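PDB 2PY5: DNA polymerase from Bacillus phage phi29, which copies the phage genome by protein-primed, highly processive strand-displacement DNA synthesis and proofreads it with a 3'-5' exonuclease. Local coordinates for residues A12-T17 with V24-Y29; G144-H149 with A164-D169; G229-N234 with C455-I460; M246-N251 with W483-T488. The protein carries 2 engineered substitutions. One frame throughout, in Å; residues are numbered along the deposited sequence. Where two conformers were deposited one is given.

Overall arrangement
The four contacts fall into two pairs, one for each active site. Contacts 1 and 2, with centres 10 Å apart, build the 3'-5' exonuclease site around DT7 of chain A: Ala26 packs on Ile166, and Thr17 reaches His149 beside the nucleotide. Contacts 3 and 4, with centres 13 Å apart, belong to the antiparallel sheet of the polymerisation site, where strand 459-463 pairs with strand 241-250 and brings Asp458 next to Asp249. The pairs lie far apart: the centres of contacts 1 and 3 are about 40 Å apart, and the nearest atoms of contacts 2 and 4 about 26 Å, consistent with transfer of the primer end between the two sites.

Contact 1: A12-T17 with V24-Y29; sequences AFETTT and VWAYGY. Engineered in segment 12-17: Ala12 (natural residue Asp). With nucleotides of chain A.
The hairpin of strands 8-15 and 24-31 forms one side of the 3'-5' exonuclease site, its strands antiparallel, with a classic beta bulge at Trp25 and Ala26. Glu14 and Ala26 form a hydrogen-bonded pair, and Glu14 O accepts both Trp25 N (2.9 Å) and Ala26 N (3.2 Å), the two donors arriving from the same face of its carbonyl plane. The extra residue of the bulge is Trp25, whose indole lies alongside the Glu14 side chain. Glu14 CB sits over the six-membered ring, 3.7 Å from its centroid, while the backbone of Thr15 and Thr16 runs at the indole edge. Beyond CB the Glu14 chain bends (chi2 -65°), turning its carboxylate toward DT7 of chain A. There Glu14 OE1 accepts the O3' hydroxyl at 2.7 Å, and Thr15 N donates to the same O3' at 3.0 Å. A water bridges Trp25 NE1, Thr15 O and this O3', so the bulge tryptophan is tied to the DNA end. On the other side of the sheet, Val24 CG2 stands over one face of the Phe13 ring, 4.0 Å from its centroid, and Tyr27 CB meets the ring edge; Phe47, edge-to-face, and Phe60 also meet this ring. Ala12 is an engineered replacement of an aspartate essential for exonucleolysis. With Glu14 gripping the terminal 3' hydroxyl, the arrangement is that of a proofreading exonuclease site holding single-stranded DNA.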
# COMPACT_ATOMS: atom_id res chain seq x y z
N ALA F 12 10.99 18.54 -7.43
CA ALA F 12 10.36 17.83 -8.54
C ALA F 12 11.15 18.06 -9.82
O ALA F 12 11.84 19.08 -9.96
CB ALA F 12 8.94 18.31 -8.75
N PHE F 13 11.04 17.09 -10.73
CA PHE F 13 11.53 17.25 -12.10
C PHE F 13 10.38 17.11 -13.09
O PHE F 13 9.43 16.34 -12.87
CB PHE F 13 12.50 16.14 -12.47
CG PHE F 13 13.81 16.12 -11.69
CD1 PHE F 13 14.43 14.92 -11.47
CD2 PHE F 13 14.42 17.28 -11.25
CE1 PHE F 13 15.64 14.84 -10.83
CE2 PHE F 13 15.63 17.23 -10.59
CZ PHE F 13 16.24 15.99 -10.37
N GLU F 14 10.48 17.83 -14.21
CA GLU F 14 9.71 17.51 -15.41
C GLU F 14 10.72 16.97 -16.41
O GLU F 14 11.84 17.47 -16.51
CB GLU F 14 8.96 18.71 -15.97
CG GLU F 14 8.06 19.43 -14.98
CD GLU F 14 6.89 18.59 -14.47
OE1 GLU F 14 6.53 17.55 -15.08
OE2 GLU F 14 6.30 18.99 -13.44
N THR F 15 10.31 15.94 -17.16
CA THR F 15 11.26 15.19 -17.96
C THR F 15 10.73 14.95 -19.38
O THR F 15 9.53 14.94 -19.61
CB THR F 15 11.58 13.84 -17.29
OG1 THR F 15 10.37 13.07 -17.20
CG2 THR F 15 12.15 14.04 -15.88
N THR F 16 11.64 14.78 -20.33
CA THR F 16 11.25 14.44 -21.68
C THR F 16 10.85 12.98 -21.77
O THR F 16 11.22 12.18 -20.89
CB THR F 16 12.36 14.77 -22.68
OG1 THR F 16 13.50 13.97 -22.41
CG2 THR F 16 12.73 16.23 -22.59
N THR F 17 10.12 12.62 -22.82
CA THR F 17 9.42 11.35 -22.86
C THR F 17 9.79 10.50 -24.07
O THR F 17 9.03 9.64 -24.49
CB THR F 17 7.90 11.58 -22.78
OG1 THR F 17 7.43 12.21 -23.98
CG2 THR F 17 7.57 12.46 -21.57
N VAL F 24 15.93 15.67 -17.92
CA VAL F 24 15.20 16.69 -17.16
C VAL F 24 15.12 17.98 -17.99
O VAL F 24 16.15 18.46 -18.50
CB VAL F 24 15.91 16.95 -15.81
CG1 VAL F 24 15.33 18.16 -15.08
CG2 VAL F 24 15.83 15.70 -14.93
N TRP F 25 13.92 18.52 -18.17
CA TRP F 25 13.76 19.84 -18.78
C TRP F 25 13.37 20.93 -17.78
O TRP F 25 13.44 22.11 -18.09
CB TRP F 25 12.81 19.83 -19.99
CG TRP F 25 11.36 19.50 -19.70
CD1 TRP F 25 10.77 18.28 -19.85
CD2 TRP F 25 10.33 20.40 -19.27
NE1 TRP F 25 9.43 18.36 -19.55
CE2 TRP F 25 9.13 19.65 -19.19
CE3 TRP F 25 10.29 21.77 -18.98
CZ2 TRP F 25 7.92 20.22 -18.79
CZ3 TRP F 25 9.08 22.34 -18.59
CH2 TRP F 25 7.91 21.56 -18.50
N ALA F 26 12.95 20.52 -16.58
CA ALA F 26 12.69 21.46 -15.50
C ALA F 26 12.93 20.82 -14.14
O ALA F 26 12.71 19.63 -13.98
CB ALA F 26 11.26 22.00 -15.56
N TYR F 27 13.43 21.62 -13.20
CA TYR F 27 13.48 21.22 -11.79
C TYR F 27 12.83 22.31 -10.96
O TYR F 27 12.77 23.48 -11.36
CB TYR F 27 14.92 21.02 -11.32
CG TYR F 27 15.72 22.31 -11.14
CD1 TYR F 27 15.60 23.09 -9.98
CD2 TYR F 27 16.60 22.75 -12.13
CE1 TYR F 27 16.34 24.27 -9.82
CE2 TYR F 27 17.34 23.92 -11.96
CZ TYR F 27 17.19 24.68 -10.80
OH TYR F 27 17.91 25.85 -10.64
N GLY F 28 12.40 21.93 -9.76
CA GLY F 28 11.96 22.89 -8.76
C GLY F 28 12.39 22.37 -7.41
O GLY F 28 12.39 21.16 -7.17
N TYR F 29 12.79 23.30 -6.54
CA TYR F 29 12.94 23.02 -5.10
C TYR F 29 12.29 24.10 -4.27
O TYR F 29 12.23 25.24 -4.68
CB TYR F 29 14.41 22.81 -4.69
CG TYR F 29 15.32 24.01 -4.78
CD1 TYR F 29 15.26 25.05 -3.83
CD2 TYR F 29 16.27 24.10 -5.79
CE1 TYR F 29 16.11 26.15 -3.90
CE2 TYR F 29 17.13 25.20 -5.86
CZ TYR F 29 17.05 26.21 -4.90
OH TYR F 29 17.88 27.31 -4.97
P DT A 7 4.69 14.02 -12.59
OP1 DT A 7 4.96 15.39 -12.11
OP2 DT A 7 3.31 13.59 -12.86
O5' DT A 7 5.49 13.74 -13.94
C5' DT A 7 6.90 13.92 -14.02
C4' DT A 7 7.33 13.59 -15.44
O4' DT A 7 6.96 12.23 -15.75
C3' DT A 7 6.69 14.42 -16.55
O3' DT A 7 7.37 15.66 -16.79
C2' DT A 7 6.86 13.48 -17.74
C1' DT A 7 6.66 12.11 -17.13
N1 DT A 7 5.27 11.55 -17.29
C2 DT A 7 4.99 10.88 -18.46
O2 DT A 7 5.81 10.74 -19.36
N3 DT A 7 3.73 10.38 -18.55
C4 DT A 7 2.73 10.48 -17.60
O4 DT A 7 1.61 9.99 -17.80
C5 DT A 7 3.08 11.18 -16.40
C7 DT A 7 2.07 11.34 -15.30
C6 DT A 7 4.32 11.68 -16.29
O HOH W 1 7.07 16.63 -19.47

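Contact 2: G144-H149 with A164-D169; sequences GDIDYH and AYIKND. With nucleotides of chain A.
Tyr165 lays one face of its ring against the backbone of the 144-149 loop, with Asp145 C and Ile146 N above it, displaced toward the rim. Gly144 O comes within 3.4 Å of Tyr165 CE1, and Asp145 O within 3.6 Å of Tyr165 CE2. Ile146 completes the overlap: chi1 of -87° puts its CG1 branch against the ring, which it slides past in the opposite direction, reaching Tyr165 CD2 at 3.7 Å, and its CD1 continues to Ile166 CG1 on the same helix at 4.2 Å. Ile146 also touches Glu14 and Trp25. The phenol oxygen is hydrogen-bonded to Lys143 O, just before the loop, and the Gly144 backbone lies beside it, Tyr165 OH to Gly144 CA being 3.6 Å. Farther along, one face of the Tyr148 ring lies over the thymine of DT7 of chain A, Tyr148 CE1 lying 3.6 Å from DT7 C5, while Ile146 O covers its opposite face. Asp169 OD2 lies 3.9 Å from DT7 OP1. No hydrogen bond joins loop 144-149 to helix segment 164-169: the contact between them is packing alone, with the polar tie made just before the loop, and it brings together two magnesium ligands of this protein, Asp145 from the loop and Asp169 from the helix.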
# COMPACT_ATOMS: atom_id res chain seq x y z
N GLY F 144 -5.60 20.54 -14.00
CA GLY F 144 -4.96 20.02 -15.20
C GLY F 144 -3.55 19.52 -14.97
O GLY F 144 -3.04 19.51 -13.84
N ASP F 145 -2.91 19.10 -16.07
CA ASP F 145 -1.56 18.58 -16.04
C ASP F 145 -0.68 19.36 -17.00
O ASP F 145 -1.16 20.10 -17.85
CB ASP F 145 -1.54 17.11 -16.47
CG ASP F 145 -2.33 16.20 -15.54
OD1 ASP F 145 -2.42 16.49 -14.32
OD2 ASP F 145 -2.86 15.18 -16.04
N ILE F 146 0.63 19.17 -16.85
CA ILE F 146 1.57 19.63 -17.86
C ILE F 146 1.37 18.78 -19.13
O ILE F 146 1.02 17.60 -19.06
CB ILE F 146 3.04 19.56 -17.31
CG1 ILE F 146 3.36 20.87 -16.57
CG2 ILE F 146 4.05 19.34 -18.43
CD1 ILE F 146 4.83 21.07 -16.26
N ASP F 147 1.54 19.40 -20.29
CA ASP F 147 1.61 18.66 -21.54
C ASP F 147 2.93 17.89 -21.54
O ASP F 147 3.97 18.45 -21.84
CB ASP F 147 1.55 19.64 -22.73
CG ASP F 147 1.64 18.95 -24.09
OD1 ASP F 147 1.83 17.72 -24.15
OD2 ASP F 147 1.52 19.67 -25.11
N TYR F 148 2.88 16.60 -21.19
CA TYR F 148 4.10 15.81 -20.97
C TYR F 148 4.95 15.65 -22.22
O TYR F 148 6.18 15.66 -22.15
CB TYR F 148 3.77 14.41 -20.45
CG TYR F 148 2.90 14.37 -19.22
CD1 TYR F 148 1.73 13.62 -19.22
CD2 TYR F 148 3.22 15.09 -18.08
CE1 TYR F 148 0.91 13.57 -18.10
CE2 TYR F 148 2.40 15.04 -16.94
CZ TYR F 148 1.24 14.28 -16.97
OH TYR F 148 0.41 14.21 -15.89
N HIS F 149 4.29 15.49 -23.36
CA HIS F 149 4.97 15.03 -24.57
C HIS F 149 5.33 16.16 -25.53
O HIS F 149 5.80 15.89 -26.63
CB HIS F 149 4.13 13.95 -25.24
CG HIS F 149 3.75 12.85 -24.31
ND1 HIS F 149 4.68 12.01 -23.75
CD2 HIS F 149 2.55 12.49 -23.80
CE1 HIS F 149 4.07 11.15 -22.95
NE2 HIS F 149 2.77 11.42 -22.97
N ALA F 164 4.18 27.61 -13.09
CA ALA F 164 3.12 27.61 -12.07
C ALA F 164 2.76 26.19 -11.65
O ALA F 164 2.54 25.92 -10.46
CB ALA F 164 1.89 28.35 -12.59
N TYR F 165 2.69 25.26 -12.61
CA TYR F 165 2.40 23.86 -12.30
C TYR F 165 3.50 23.24 -11.43
O TYR F 165 3.22 22.52 -10.47
CB TYR F 165 2.27 23.02 -13.57
CG TYR F 165 0.89 22.98 -14.20
CD1 TYR F 165 -0.23 22.59 -13.46
CD2 TYR F 165 0.71 23.29 -15.54
CE1 TYR F 165 -1.49 22.55 -14.04
CE2 TYR F 165 -0.55 23.24 -16.13
CZ TYR F 165 -1.64 22.87 -15.37
OH TYR F 165 -2.89 22.82 -15.95
N ILE F 166 4.75 23.52 -11.78
CA ILE F 166 5.89 22.97 -11.05
C ILE F 166 5.92 23.53 -9.63
O ILE F 166 6.10 22.79 -8.66
CB ILE F 166 7.23 23.26 -11.80
CG1 ILE F 166 7.23 22.56 -13.17
CG2 ILE F 166 8.43 22.81 -10.95
CD1 ILE F 166 8.27 23.14 -14.16
N LYS F 167 5.72 24.83 -9.50
CA LYS F 167 5.68 25.49 -8.20
C LYS F 167 4.55 24.92 -7.34
O LYS F 167 4.73 24.70 -6.13
CB LYS F 167 5.49 26.99 -8.37
CG LYS F 167 5.74 27.77 -7.11
CD LYS F 167 5.55 29.23 -7.32
CE LYS F 167 5.71 29.99 -6.03
NZ LYS F 167 5.54 31.45 -6.23
N ASN F 168 3.40 24.67 -7.95
CA ASN F 168 2.25 24.11 -7.22
C ASN F 168 2.56 22.70 -6.75
O ASN F 168 2.28 22.34 -5.59
CB ASN F 168 1.01 24.12 -8.12
CG ASN F 168 -0.21 23.57 -7.43
OD1 ASN F 168 -0.92 22.73 -7.98
ND2 ASN F 168 -0.48 24.04 -6.21
N ASP F 169 3.13 21.88 -7.63
CA ASP F 169 3.50 20.50 -7.26
C ASP F 169 4.43 20.45 -6.06
O ASP F 169 4.18 19.70 -5.11
CB ASP F 169 4.18 19.76 -8.41
CG ASP F 169 3.22 19.28 -9.46
OD1 ASP F 169 2.00 19.47 -9.30
OD2 ASP F 169 3.70 18.69 -10.45
P DT A 7 4.69 14.02 -12.59
OP1 DT A 7 4.96 15.39 -12.11
OP2 DT A 7 3.31 13.59 -12.86
O5' DT A 7 5.49 13.74 -13.94
C5' DT A 7 6.90 13.92 -14.02
C4' DT A 7 7.33 13.59 -15.44
O4' DT A 7 6.96 12.23 -15.75
C3' DT A 7 6.69 14.42 -16.55
O3' DT A 7 7.37 15.66 -16.79
C2' DT A 7 6.86 13.48 -17.74
C1' DT A 7 6.66 12.11 -17.13
N1 DT A 7 5.27 11.55 -17.29
C2 DT A 7 4.99 10.88 -18.46
O2 DT A 7 5.81 10.74 -19.36
N3 DT A 7 3.73 10.38 -18.55
C4 DT A 7 2.73 10.48 -17.60
O4 DT A 7 1.61 9.99 -17.80
C5 DT A 7 3.08 11.18 -16.40
C7 DT A 7 2.07 11.34 -15.30
C6 DT A 7 4.32 11.68 -16.29

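Contact 3: G229-N234 with C455-I460; sequences GFTWLN and CDTDSI. With EDO (1,2-ethanediol), chain U; EDO (1,2-ethanediol), chain K.
Cys455 opens the segment by pairing with Trp232: Cys455 N donates to Trp232 O at 2.8 Å, and Trp232 N returns a bond to Cys455 O. Its first torsion (chi1 -60°) brings SG to the edges of two aromatic rings: Cys455 SG meets the Phe230 ring 5.1 Å from its centroid and lies 4.2 Å from Trp232 CE3; Cys455 CB touches Phe230 CD2 at 3.7 Å. Asp456, a ligand of the catalytic magnesium, runs side by side with Thr231. The Thr231 hydroxyl OG1 donates to Asp456 OD1 at 2.7 Å from above the carboxylate plane, and Lys498 forms a salt bridge with Asp456 OD2, so both oxygens are held. Thr457 has a positive phi (72°) and turns the chain; Thr457 N gives a nearly straight bond (171°) to Phe230 O at 2.7 Å, and a water joins Phe230 N to Thr457 O. Asp458, the second acid of the YCDTD motif, is also a ligand of the catalytic magnesium. Ser459 and Ile460 begin the return strand. Of the two hairpin strands, 452-456 pairs with strand 231-233 and 459-463 with strand 241-250, with helix 427-447 packed on Phe230, Cys455 and Ile460 and helix 253-260 against Thr457 and Asp458.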
# COMPACT_ATOMS: atom_id res chain seq x y z
N GLY F 229 -5.36 -9.83 2.21
CA GLY F 229 -6.80 -9.78 2.18
C GLY F 229 -7.46 -10.86 1.35
O GLY F 229 -6.86 -11.40 0.41
N PHE F 230 -8.71 -11.15 1.68
CA PHE F 230 -9.54 -12.11 0.94
C PHE F 230 -10.27 -11.38 -0.19
O PHE F 230 -11.15 -10.53 0.05
CB PHE F 230 -10.54 -12.77 1.88
CG PHE F 230 -11.40 -13.80 1.20
CD1 PHE F 230 -10.88 -15.01 0.83
CD2 PHE F 230 -12.74 -13.52 0.92
CE1 PHE F 230 -11.67 -15.95 0.16
CE2 PHE F 230 -13.52 -14.44 0.28
CZ PHE F 230 -12.98 -15.67 -0.08
N THR F 231 -9.92 -11.72 -1.42
CA THR F 231 -10.56 -11.13 -2.59
C THR F 231 -11.01 -12.27 -3.49
O THR F 231 -10.20 -13.06 -3.95
CB THR F 231 -9.56 -10.22 -3.37
OG1 THR F 231 -8.99 -9.26 -2.47
CG2 THR F 231 -10.24 -9.52 -4.51
N TRP F 232 -12.31 -12.31 -3.79
CA TRP F 232 -12.93 -13.46 -4.44
C TRP F 232 -14.19 -13.08 -5.17
O TRP F 232 -15.05 -12.39 -4.62
CB TRP F 232 -13.27 -14.52 -3.39
CG TRP F 232 -14.06 -15.70 -3.87
CD1 TRP F 232 -13.61 -16.73 -4.63
CD2 TRP F 232 -15.45 -15.95 -3.64
NE1 TRP F 232 -14.62 -17.62 -4.86
CE2 TRP F 232 -15.77 -17.16 -4.27
CE3 TRP F 232 -16.46 -15.26 -2.96
CZ2 TRP F 232 -17.03 -17.71 -4.23
CZ3 TRP F 232 -17.73 -15.81 -2.93
CH2 TRP F 232 -18.01 -17.01 -3.57
N LEU F 233 -14.29 -13.54 -6.42
CA LEU F 233 -15.50 -13.41 -7.24
C LEU F 233 -16.16 -14.77 -7.41
O LEU F 233 -15.52 -15.73 -7.88
CB LEU F 233 -15.14 -12.84 -8.61
CG LEU F 233 -16.28 -12.68 -9.61
CD1 LEU F 233 -17.40 -11.82 -9.09
CD2 LEU F 233 -15.75 -12.13 -10.95
N ASN F 234 -17.43 -14.83 -7.03
CA ASN F 234 -18.25 -16.01 -7.19
C ASN F 234 -18.39 -16.33 -8.66
O ASN F 234 -18.91 -15.52 -9.41
CB ASN F 234 -19.61 -15.74 -6.55
CG ASN F 234 -20.49 -16.96 -6.46
OD1 ASN F 234 -20.25 -17.98 -7.13
ND2 ASN F 234 -21.54 -16.86 -5.65
N CYS F 455 -16.20 -10.56 -2.79
CA CYS F 455 -15.56 -10.03 -1.59
C CYS F 455 -14.26 -9.36 -1.98
O CYS F 455 -13.53 -9.87 -2.82
CB CYS F 455 -15.19 -11.17 -0.64
SG CYS F 455 -16.59 -12.16 -0.07
N ASP F 456 -13.95 -8.25 -1.32
CA ASP F 456 -12.61 -7.69 -1.40
C ASP F 456 -12.17 -7.09 -0.08
O ASP F 456 -12.47 -5.92 0.21
CB ASP F 456 -12.48 -6.64 -2.49
CG ASP F 456 -11.03 -6.15 -2.64
OD1 ASP F 456 -10.12 -6.79 -2.05
OD2 ASP F 456 -10.79 -5.13 -3.34
N THR F 457 -11.48 -7.91 0.70
CA THR F 457 -10.75 -7.51 1.90
C THR F 457 -11.65 -7.17 3.05
O THR F 457 -11.69 -7.92 4.02
CB THR F 457 -9.72 -6.40 1.63
OG1 THR F 457 -8.83 -6.84 0.62
CG2 THR F 457 -8.91 -6.08 2.91
N ASP F 458 -12.37 -6.05 2.93
CA ASP F 458 -13.27 -5.56 3.99
C ASP F 458 -14.67 -5.36 3.46
O ASP F 458 -15.49 -4.77 4.13
CB ASP F 458 -12.75 -4.21 4.58
CG ASP F 458 -12.53 -3.14 3.54
OD1 ASP F 458 -11.96 -2.07 3.88
OD2 ASP F 458 -12.88 -3.37 2.36
N SER F 459 -14.97 -5.88 2.27
CA SER F 459 -16.24 -5.57 1.64
C SER F 459 -16.88 -6.80 1.07
O SER F 459 -16.21 -7.69 0.57
CB SER F 459 -16.07 -4.54 0.55
OG SER F 459 -15.49 -3.35 1.05
N ILE F 460 -18.20 -6.87 1.20
CA ILE F 460 -18.98 -7.93 0.56
C ILE F 460 -20.08 -7.30 -0.30
O ILE F 460 -20.72 -6.33 0.08
CB ILE F 460 -19.59 -8.94 1.55
CG1 ILE F 460 -20.57 -8.29 2.53
CG2 ILE F 460 -18.45 -9.66 2.30
CD1 ILE F 460 -21.22 -9.29 3.49
C1 EDO U . -10.45 -3.07 0.31
O1 EDO U . -9.16 -2.45 0.25
C2 EDO U . -11.55 -2.11 -0.13
O2 EDO U . -12.62 -2.78 -0.81
C1 EDO K . -23.87 -19.50 -4.57
O1 EDO K . -23.48 -19.15 -5.89
C2 EDO K . -25.38 -19.38 -4.39
O2 EDO K . -26.07 -20.54 -4.88
O HOH W 2 -9.74 -9.98 4.18

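Contact 4: M246-N251 with W483-T488; sequences MVFDVN and WAHEST. With EDO (1,2-ethanediol), chain B.
Val250 and Trp483 face each other at one end of this antiparallel strand pair, and Val250 CG2 lies almost directly above the centre of the six-membered ring of the indole, 3.3 Å from its centroid. The Phe248 backbone carbonyl meets the edge of the same indole, while Phe248 CB touches Trp483 CE3 at 3.7 Å. Next along that face, the Phe248 and His485 rings lie obliquely, their planes at 36°, with Phe248 CE2 against His485 CB. Met246 crosses the His485 side chain at about a right angle: a bend at its last torsion (chi3 -42°) drops CE over the imidazole, 3.5 Å from the ring centroid, and a bound ethanediol covers the opposite face. A hydrogen bond from His485 NE2 to Thr488 OG1 (2.9 Å) holds the ring, with a weak second one to Ser487 O. On the other face of the sheet Asp249, a ligand of the catalytic magnesium, approaches Glu486. In the one of two Asp249 conformers described here, the carboxylate planes are nearly perpendicular (88°) and Asp249 OD2 lies 2.8 Å from Glu486 OE2. Glu486 belongs to a classic beta bulge, in which Val247 O takes Glu486 N at 2.8 Å and, weakly, Ser487 N at 3.4 Å. Strand 459-463 pairs along the other edge of 246-250 and sets Asp458 close to Asp249, the arrangement of the palm sheet of B-family polymerases, which carries the catalytic aspartates.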
# COMPACT_ATOMS: atom_id res chain seq x y z
N MET F 246 -26.14 -4.70 -3.44
CA MET F 246 -25.71 -3.79 -2.39
C MET F 246 -24.33 -4.18 -1.90
O MET F 246 -23.90 -5.32 -2.07
CB MET F 246 -26.75 -3.80 -1.24
CG MET F 246 -26.85 -5.13 -0.50
SD MET F 246 -28.33 -5.31 0.53
CE MET F 246 -28.44 -3.69 1.29
N VAL F 247 -23.66 -3.20 -1.29
CA VAL F 247 -22.30 -3.38 -0.79
C VAL F 247 -22.24 -3.04 0.68
O VAL F 247 -22.76 -2.02 1.10
CB VAL F 247 -21.34 -2.45 -1.55
CG1 VAL F 247 -19.92 -2.56 -1.02
CG2 VAL F 247 -21.38 -2.79 -3.06
N PHE F 248 -21.60 -3.91 1.45
CA PHE F 248 -21.29 -3.67 2.86
C PHE F 248 -19.79 -3.60 3.02
O PHE F 248 -19.07 -4.39 2.40
CB PHE F 248 -21.83 -4.80 3.71
CG PHE F 248 -23.33 -4.89 3.71
CD1 PHE F 248 -23.99 -5.69 2.79
CD2 PHE F 248 -24.08 -4.20 4.65
CE1 PHE F 248 -25.37 -5.79 2.80
CE2 PHE F 248 -25.46 -4.31 4.67
CZ PHE F 248 -26.10 -5.10 3.73
N ASP F 249 -19.33 -2.69 3.88
CA ASP F 249 -17.91 -2.48 4.12
C ASP F 249 -17.67 -2.40 5.62
O ASP F 249 -18.33 -1.61 6.29
CB ASP F 249 -17.49 -1.19 3.41
CG ASP F 249 -16.00 -1.00 3.35
OD1 ASP F 249 -15.24 -1.84 3.86
OD2 ASP F 249 -15.58 0.02 2.75
N VAL F 250 -16.73 -3.19 6.14
CA VAL F 250 -16.43 -3.11 7.57
C VAL F 250 -15.88 -1.71 7.89
O VAL F 250 -15.08 -1.16 7.13
CB VAL F 250 -15.41 -4.18 8.00
CG1 VAL F 250 -15.10 -4.05 9.50
CG2 VAL F 250 -15.92 -5.57 7.65
N ASN F 251 -16.31 -1.15 9.02
CA ASN F 251 -15.76 0.10 9.52
C ASN F 251 -14.39 -0.16 10.12
O ASN F 251 -14.29 -0.77 11.21
CB ASN F 251 -16.71 0.73 10.55
CG ASN F 251 -18.06 1.08 9.96
OD1 ASN F 251 -18.15 1.70 8.89
ND2 ASN F 251 -19.13 0.70 10.65
N TRP F 483 -20.35 -3.78 10.03
CA TRP F 483 -20.50 -3.63 8.58
C TRP F 483 -21.38 -2.44 8.27
O TRP F 483 -22.52 -2.39 8.71
CB TRP F 483 -21.14 -4.86 7.97
CG TRP F 483 -20.30 -6.07 8.05
CD1 TRP F 483 -20.25 -6.97 9.08
CD2 TRP F 483 -19.38 -6.52 7.07
NE1 TRP F 483 -19.34 -7.96 8.80
CE2 TRP F 483 -18.79 -7.71 7.56
CE3 TRP F 483 -18.99 -6.04 5.81
CZ2 TRP F 483 -17.83 -8.42 6.84
CZ3 TRP F 483 -18.03 -6.74 5.11
CH2 TRP F 483 -17.46 -7.92 5.62
N ALA F 484 -20.85 -1.48 7.52
CA ALA F 484 -21.68 -0.36 7.04
C ALA F 484 -22.33 -0.78 5.74
O ALA F 484 -21.68 -1.36 4.88
CB ALA F 484 -20.82 0.87 6.80
N HIS F 485 -23.61 -0.48 5.60
CA HIS F 485 -24.25 -0.55 4.29
C HIS F 485 -23.75 0.66 3.51
O HIS F 485 -24.14 1.81 3.78
CB HIS F 485 -25.77 -0.56 4.43
CG HIS F 485 -26.49 -0.56 3.12
ND1 HIS F 485 -27.83 -0.22 3.01
CD2 HIS F 485 -26.07 -0.84 1.86
CE1 HIS F 485 -28.20 -0.31 1.75
NE2 HIS F 485 -27.15 -0.67 1.02
N GLU F 486 -22.86 0.41 2.57
CA GLU F 486 -22.12 1.45 1.90
C GLU F 486 -22.87 2.02 0.71
O GLU F 486 -22.84 3.23 0.47
CB GLU F 486 -20.78 0.88 1.45
CG GLU F 486 -19.85 1.87 0.79
CD GLU F 486 -18.47 1.30 0.69
OE1 GLU F 486 -18.18 0.62 -0.32
OE2 GLU F 486 -17.68 1.49 1.65
N SER F 487 -23.51 1.14 -0.06
CA SER F 487 -24.17 1.56 -1.28
C SER F 487 -25.13 0.50 -1.77
O SER F 487 -25.13 -0.65 -1.30
CB SER F 487 -23.16 1.83 -2.39
OG SER F 487 -22.44 0.66 -2.69
N THR F 488 -25.98 0.93 -2.69
CA THR F 488 -26.90 0.04 -3.41
C THR F 488 -26.81 0.39 -4.88
O THR F 488 -26.75 1.56 -5.23
CB THR F 488 -28.34 0.21 -2.91
OG1 THR F 488 -28.38 0.04 -1.49
CG2 THR F 488 -29.30 -0.78 -3.59
C1 EDO B . -26.92 3.13 0.86
O1 EDO B . -26.02 3.42 1.93
C2 EDO B . -28.36 3.41 1.31
O2 EDO B . -28.44 4.66 2.01